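Local coordinates for alkaline serine protease (Thermobifida fusca, PDB 2PFE), which probably cleaves proteins as a serine endopeptidase of the peptidase S1 family, this chain being the mature protease part of a longer precursor, at residues A[16-21]-A[28-33]; A[86-91]-A[181-186]. One frame throughout, in Å; residues are numbered along the deposited sequence.

In the fold
From the N terminus, contact 1 comes first: it closes the tight hairpin of strands 20-24 and 27-32, with six residues between its segments. The chain then runs through the strands 42-43 to 60-65 of the same sheet before reaching the loop 86-91. Contact 2 closes a much longer loop of 89 residues, which holds the second barrel and helix 172-179, and brings the C-terminal end back to that loop. The two are in series, neither enclosing nor crossing the other. They meet through strands 20-24 and 182-183, neighbours in one sheet: Ser-21 O lies 3.1 Å from Val-184 N, a probable hydrogen bond, and Phe-20 CB packs 3.6 Å from Leu-183 CD1.

Contact 1 (A[16-21]-A[28-33]); sequences CSIGFS and TGFATA
Ile-18 sets its CG1 over one face of the Phe-30 ring, the two side chains crossing at about a right angle. Ile-18 CG1 stands 3.9 Å from the Phe-30 ring centroid, 9° off the ring normal, a CH-pi contact over the middle of that face. Ile-18 CG2 rests 3.8 Å from Phe-30 CB, so one branch covers the ring centre and the other the CB-CG bond. With chi1 at 58°, Phe-30 CG sits between its own backbone N and carbonyl carbon, which swings the ring under Ile-18; Tyr-9 meets the same ring edge-to-face, and Ile-3 and Val-63 pack on Phe-30. A serine here would remove the face that Ile-18 covers and would probably leave a gap in the buried core, with Ile-18 less firmly held.

The backbones join through Ala-31 N, which donates to Phe-20 O at 2.8 Å. In return Ala-31 O receives two weak bonds, from Gly-19 N at 2.9 Å and Phe-20 N at 3.4 Å. Two successive residues facing one is a classic beta bulge, here in the first barrel of a chymotrypsin-like fold, with the side chain of Ser-17 about 6 Å from that of Ser-140, the predicted nucleophile.

Contact 2 (A[86-91]-A[181-186]); sequences TGSQEA and LQLVTG
Thr-185 lies against one face of the peptide group that joins Thr-86 to Gly-87. Thr-185 CG2 is 3.7 Å from Thr-86 C, almost all of it height above the peptide plane, and Thr-185 CB hangs over the carbonyl end of the same group, 3.8 Å from Thr-86 O. The next peptide, between Gly-87 and Ser-88, is covered from the same side by Leu-183, whose CD2 comes within 3.7 Å of Gly-87 O and lies at a similar height above that plane. The third flat group, the C-terminal carboxylate of Gly-186, is met obliquely: Thr-86 CG2 approaches Gly-186 O at 3.4 Å, well off the carboxylate plane and displaced from its centre.

Torsions set these approaches. In Thr-185, chi1 of 61° puts OG1 between the backbone N and the carbonyl carbon, leaving CG2 anti to the carbonyl carbon, against the peptide. In Leu-183, CG is anti to the backbone N (chi1 -172°), which carries Leu-183 CD2 across to Gly-87 and to Ser-88 CB, 4.0 Å away.

No hydrogen bond spans the two segments. The hydroxyls of Ser-88 and Thr-86 find partners outside them, Asn-173 OD1 and Ser-148 OG; the backbone of Gly-186 pairs with Val-85. Leu-183 also packs on Ala-150 of the second barrel and Phe-20 of the first. The chemistry is therefore that of methyl groups laid on peptide faces at the surface, where van der Waals contact links the inter-barrel loop to the C-terminal tail while the hydrogen bonds of both segments run to other parts of the chain.

Contact 1 (A[16-21]-A[28-33])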
ATOM      1  N   CYS A  16       4.574  -3.743  -8.509  1.00  5.97           N
ATOM      2  CA  CYS A  16       3.618  -3.378  -7.443  1.00  5.51           C
ATOM      3  C   CYS A  16       3.526  -1.863  -7.357  1.00  4.86           C
ATOM      4  O   CYS A  16       4.193  -1.174  -8.114  1.00  4.05           O
ATOM      5  CB  CYS A  16       4.021  -3.959  -6.087  1.00  5.82           C
ATOM      6  SG  CYS A  16       3.599  -5.705  -5.883  1.00  7.86           S
ATOM      7  N   SER A  17       2.680  -1.360  -6.461  1.00  3.94           N
ATOM      8  CA  SER A  17       2.518   0.090  -6.290  1.00  4.12           C
ATOM      9  C   SER A  17       3.065   0.514  -4.939  1.00  3.78           C
ATOM     10  O   SER A  17       2.852  -0.153  -3.933  1.00  3.69           O
ATOM     11  CB  SER A  17       1.046   0.465  -6.394  1.00  3.99           C
ATOM     12  OG  SER A  17       0.580   0.198  -7.695  1.00  3.76           O
ATOM     13  N   ILE A  18       3.819   1.611  -4.938  1.00  4.23           N
ATOM     14  CA  ILE A  18       4.283   2.229  -3.709  1.00  4.09           C
ATOM     15  C   ILE A  18       3.080   2.543  -2.817  1.00  3.61           C
ATOM     16  O   ILE A  18       2.094   3.112  -3.265  1.00  3.85           O
ATOM     17  CB  ILE A  18       5.046   3.541  -4.038  1.00  3.69           C
ATOM     18  CG1 ILE A  18       6.327   3.232  -4.821  1.00  3.58           C
ATOM     19  CG2 ILE A  18       5.278   4.403  -2.773  1.00  5.49           C
ATOM     20  CD1 ILE A  18       6.960   4.471  -5.512  1.00  4.96           C
ATOM     21  N   GLY A  19       3.183   2.169  -1.551  1.00  3.48           N
ATOM     22  CA  GLY A  19       2.178   2.529  -0.566  1.00  3.91           C
ATOM     23  C   GLY A  19       2.319   3.950  -0.057  1.00  3.86           C
ATOM     24  O   GLY A  19       1.700   4.855  -0.589  1.00  4.42           O
ATOM     25  N   PHE A  20       3.127   4.133   0.993  1.00  3.86           N
ATOM     26  CA  PHE A  20       3.351   5.436   1.622  1.00  4.22           C
ATOM     27  C   PHE A  20       4.841   5.602   1.922  1.00  4.35           C
ATOM     28  O   PHE A  20       5.472   4.673   2.424  1.00  5.23           O
ATOM     29  CB  PHE A  20       2.633   5.547   2.979  1.00  3.68           C
ATOM     30  CG  PHE A  20       1.118   5.495   2.909  1.00  4.31           C
ATOM     31  CD1 PHE A  20       0.428   4.309   3.152  1.00  4.73           C
ATOM     32  CD2 PHE A  20       0.382   6.630   2.613  1.00  4.70           C
ATOM     33  CE1 PHE A  20      -0.986   4.275   3.099  1.00  4.86           C
ATOM     34  CE2 PHE A  20      -1.010   6.597   2.546  1.00  4.75           C
ATOM     35  CZ  PHE A  20      -1.694   5.426   2.804  1.00  4.54           C
ATOM     36  N   SER A  21       5.392   6.771   1.644  1.00  4.34           N
ATOM     37  CA  SER A  21       6.744   7.086   2.142  1.00  4.10           C
ATOM     38  C   SER A  21       6.814   6.908   3.658  1.00  3.97           C
ATOM     39  O   SER A  21       5.882   7.300   4.389  1.00  4.07           O
ATOM     40  CB  SER A  21       7.148   8.518   1.812  1.00  4.35           C
ATOM     41  OG  SER A  21       7.339   8.696   0.413  1.00  4.74           O
ATOM     42  N   THR A  28      15.124   5.911   4.875  1.00  6.13           N
ATOM     43  CA  THR A  28      13.854   6.246   4.243  1.00  5.94           C
ATOM     44  C   THR A  28      13.401   5.105   3.345  1.00  5.65           C
ATOM     45  O   THR A  28      14.194   4.249   2.949  1.00  5.66           O
ATOM     46  CB  THR A  28      13.958   7.537   3.416  1.00  6.35           C
ATOM     47  OG1 THR A  28      14.945   7.354   2.392  1.00  7.80           O
ATOM     48  CG2 THR A  28      14.345   8.715   4.312  1.00  7.56           C
ATOM     49  N   GLY A  29      12.122   5.107   3.010  1.00  4.55           N
ATOM     50  CA  GLY A  29      11.588   4.031   2.195  1.00  4.70           C
ATOM     51  C   GLY A  29      10.112   4.183   1.998  1.00  4.38           C
ATOM     52  O   GLY A  29       9.574   5.275   2.111  1.00  4.70           O
ATOM     53  N   PHE A  30       9.445   3.085   1.692  1.00  4.24           N
ATOM     54  CA  PHE A  30       8.015   3.162   1.566  1.00  3.61           C
ATOM     55  C   PHE A  30       7.370   1.870   2.040  1.00  3.81           C
ATOM     56  O   PHE A  30       7.936   0.788   1.872  1.00  4.56           O
ATOM     57  CB  PHE A  30       7.600   3.532   0.133  1.00  4.06           C
ATOM     58  CG  PHE A  30       8.087   2.581  -0.933  1.00  3.14           C
ATOM     59  CD1 PHE A  30       7.337   1.453  -1.270  1.00  2.99           C
ATOM     60  CD2 PHE A  30       9.263   2.834  -1.650  1.00  3.07           C
ATOM     61  CE1 PHE A  30       7.765   0.579  -2.289  1.00  4.60           C
ATOM     62  CE2 PHE A  30       9.689   1.958  -2.670  1.00  3.03           C
ATOM     63  CZ  PHE A  30       8.945   0.840  -2.979  1.00  5.04           C
ATOM     64  N   ALA A  31       6.210   1.998   2.673  1.00  3.11           N
ATOM     65  CA  ALA A  31       5.362   0.855   3.004  1.00  3.48           C
ATOM     66  C   ALA A  31       4.753   0.270   1.740  1.00  3.52           C
ATOM     67  O   ALA A  31       4.467   0.980   0.765  1.00  4.47           O
ATOM     68  CB  ALA A  31       4.253   1.265   3.968  1.00  3.20           C
ATOM     69  N   THR A  32       4.490  -1.032   1.818  1.00  3.71           N
ATOM     70  CA  THR A  32       3.944  -1.778   0.711  1.00  4.08           C
ATOM     71  C   THR A  32       3.315  -3.063   1.248  1.00  4.28           C
ATOM     72  O   THR A  32       3.278  -3.270   2.470  1.00  3.50           O
ATOM     73  CB  THR A  32       5.016  -2.061  -0.383  1.00  4.97           C
ATOM     74  OG1 THR A  32       4.377  -2.668  -1.509  1.00  4.18           O
ATOM     75  CG2 THR A  32       6.157  -2.956   0.125  1.00  5.59           C
ATOM     76  N   ALA A  33       2.829  -3.916   0.344  1.00  4.20           N
ATOM     77  CA  ALA A  33       2.301  -5.219   0.691  1.00  4.89           C
ATOM     78  C   ALA A  33       3.460  -6.202   0.875  1.00  4.51           C
ATOM     79  O   ALA A  33       4.426  -6.207   0.090  1.00  4.68           O
ATOM     80  CB  ALA A  33       1.364  -5.713  -0.421  1.00  5.21           C
TER

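Contact 2 (A[86-91]-A[181-186])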
ATOM      1  N   THR A  86      -1.660  13.487   5.833  1.00  4.94           N
ATOM      2  CA  THR A  86      -1.381  14.271   7.046  1.00  5.11           C
ATOM      3  C   THR A  86      -1.333  13.423   8.333  1.00  5.19           C
ATOM      4  O   THR A  86      -1.018  13.927   9.406  1.00  5.36           O
ATOM      5  CB  THR A  86      -2.406  15.393   7.249  1.00  5.68           C
ATOM      6  OG1 THR A  86      -3.697  14.818   7.434  1.00  5.79           O
ATOM      7  CG2 THR A  86      -2.449  16.345   6.063  1.00  4.94           C
ATOM      8  N   GLY A  87      -1.662  12.141   8.227  1.00  4.71           N
ATOM      9  CA  GLY A  87      -1.718  11.274   9.398  1.00  4.81           C
ATOM     10  C   GLY A  87      -2.276   9.913   9.018  1.00  4.74           C
ATOM     11  O   GLY A  87      -2.486   9.634   7.826  1.00  4.70           O
ATOM     12  N   SER A  88      -2.512   9.068  10.023  1.00  4.52           N
ATOM     13  CA  SER A  88      -3.067   7.731   9.805  1.00  4.67           C
ATOM     14  C   SER A  88      -4.189   7.416  10.800  1.00  4.69           C
ATOM     15  O   SER A  88      -4.295   6.296  11.322  1.00  4.78           O
ATOM     16  CB  SER A  88      -1.971   6.667   9.862  1.00  5.19           C
ATOM     17  OG  SER A  88      -1.331   6.673  11.127  1.00  4.80           O
ATOM     18  N   GLN A  89      -5.046   8.407  11.027  1.00  5.76           N
ATOM     19  CA  GLN A  89      -6.240   8.209  11.847  1.00  6.34           C
ATOM     20  C   GLN A  89      -7.175   7.226  11.140  1.00  6.00           C
ATOM     21  O   GLN A  89      -7.652   7.492  10.027  1.00  5.13           O
ATOM     22  CB  GLN A  89      -6.953   9.539  12.092  1.00  6.94           C
ATOM     23  CG  GLN A  89      -8.271   9.397  12.838  1.00  9.67           C
ATOM     24  CD  GLN A  89      -9.091  10.680  12.829  1.00 14.20           C
ATOM     25  OE1 GLN A  89      -9.347  11.268  13.879  1.00 17.27           O
ATOM     26  NE2 GLN A  89      -9.503  11.123  11.642  1.00 16.87           N
ATOM     27  N   GLU A  90      -7.427   6.104  11.809  1.00  5.38           N
ATOM     28  CA  GLU A  90      -8.218   4.992  11.266  1.00  5.36           C
ATOM     29  C   GLU A  90      -9.669   5.406  11.050  1.00  4.75           C
ATOM     30  O   GLU A  90     -10.302   5.972  11.929  1.00  4.97           O
ATOM     31  CB  GLU A  90      -8.125   3.781  12.197  1.00  5.57           C
ATOM     32  CG  GLU A  90      -8.796   2.518  11.689  1.00  6.08           C
ATOM     33  CD  GLU A  90      -8.804   1.421  12.736  1.00  6.68           C
ATOM     34  OE1 GLU A  90      -8.015   1.508  13.710  1.00 11.39           O
ATOM     35  OE2 GLU A  90      -9.621   0.492  12.605  1.00  7.30           O
ATOM     36  N   ALA A  91     -10.170   5.137   9.853  1.00  3.93           N
ATOM     37  CA  ALA A  91     -11.558   5.391   9.519  1.00  3.68           C
ATOM     38  C   ALA A  91     -12.439   4.278  10.070  1.00  4.25           C
ATOM     39  O   ALA A  91     -11.994   3.147  10.226  1.00  4.89           O
ATOM     40  CB  ALA A  91     -11.708   5.462   8.017  1.00  4.40           C
ATOM     41  N   LEU A 181       8.313   2.001  11.991  1.00  4.39           N
ATOM     42  CA  LEU A 181       8.359   3.036  10.935  1.00  5.26           C
ATOM     43  C   LEU A 181       7.563   4.281  11.318  1.00  5.46           C
ATOM     44  O   LEU A 181       6.557   4.188  12.044  1.00  6.20           O
ATOM     45  CB  LEU A 181       7.774   2.463   9.632  1.00  4.82           C
ATOM     46  CG  LEU A 181       8.471   1.202   9.115  1.00  5.02           C
ATOM     47  CD1 LEU A 181       7.713   0.576   7.953  1.00  5.91           C
ATOM     48  CD2 LEU A 181       9.921   1.511   8.723  1.00  3.79           C
ATOM     49  N   GLN A 182       8.006   5.433  10.813  1.00  5.73           N
ATOM     50  CA  GLN A 182       7.279   6.679  10.968  1.00  6.30           C
ATOM     51  C   GLN A 182       6.735   7.079   9.592  1.00  6.36           C
ATOM     52  O   GLN A 182       7.470   7.092   8.601  1.00  6.59           O
ATOM     53  CB  GLN A 182       8.194   7.772  11.549  1.00  6.60           C
ATOM     54  CG  GLN A 182       8.710   7.450  12.970  1.00 11.29           C
ATOM     55  CD  GLN A 182       9.869   6.435  12.988  1.00 13.98           C
ATOM     56  OE1 GLN A 182      10.836   6.569  12.222  1.00 16.20           O
ATOM     57  NE2 GLN A 182       9.774   5.421  13.873  1.00 13.46           N
ATOM     58  N   LEU A 183       5.441   7.375   9.538  1.00  6.11           N
ATOM     59  CA  LEU A 183       4.797   7.833   8.312  1.00  6.94           C
ATOM     60  C   LEU A 183       5.273   9.233   7.933  1.00  6.43           C
ATOM     61  O   LEU A 183       5.345  10.121   8.787  1.00  5.88           O
ATOM     62  CB  LEU A 183       3.281   7.851   8.510  1.00  6.79           C
ATOM     63  CG  LEU A 183       2.370   8.113   7.312  1.00  7.43           C
ATOM     64  CD1 LEU A 183       2.403   6.964   6.313  1.00  6.74           C
ATOM     65  CD2 LEU A 183       0.958   8.342   7.804  1.00  7.62           C
ATOM     66  N   VAL A 184       5.593   9.434   6.654  1.00  6.35           N
ATOM     67  CA  VAL A 184       5.942  10.772   6.171  1.00  5.67           C
ATOM     68  C   VAL A 184       4.647  11.551   5.904  1.00  5.93           C
ATOM     69  O   VAL A 184       3.803  11.131   5.114  1.00  6.02           O
ATOM     70  CB  VAL A 184       6.882  10.720   4.940  1.00  5.98           C
ATOM     71  CG1 VAL A 184       7.112  12.121   4.362  1.00  5.51           C
ATOM     72  CG2 VAL A 184       8.223  10.093   5.314  1.00  4.92           C
ATOM     73  N   THR A 185       4.484  12.667   6.613  1.00  6.29           N
ATOM     74  CA  THR A 185       3.248  13.454   6.551  1.00  6.53           C
ATOM     75  C   THR A 185       3.521  14.912   6.158  1.00  6.89           C
ATOM     76  O   THR A 185       4.646  15.407   6.291  1.00  7.13           O
ATOM     77  CB  THR A 185       2.473  13.410   7.889  1.00  6.89           C
ATOM     78  OG1 THR A 185       3.289  13.973   8.919  1.00  8.72           O
ATOM     79  CG2 THR A 185       2.090  11.974   8.266  1.00  6.08           C
ATOM     80  N   GLY A 186       2.479  15.587   5.675  1.00  7.19           N
ATOM     81  CA  GLY A 186       2.568  16.987   5.246  1.00  8.51           C
ATOM     82  C   GLY A 186       1.406  17.788   5.797  1.00  9.54           C
ATOM     83  O   GLY A 186       0.728  17.353   6.725  1.00 10.33           O
ATOM     84  OXT GLY A 186       1.109  18.894   5.340  1.00 10.62           O
TER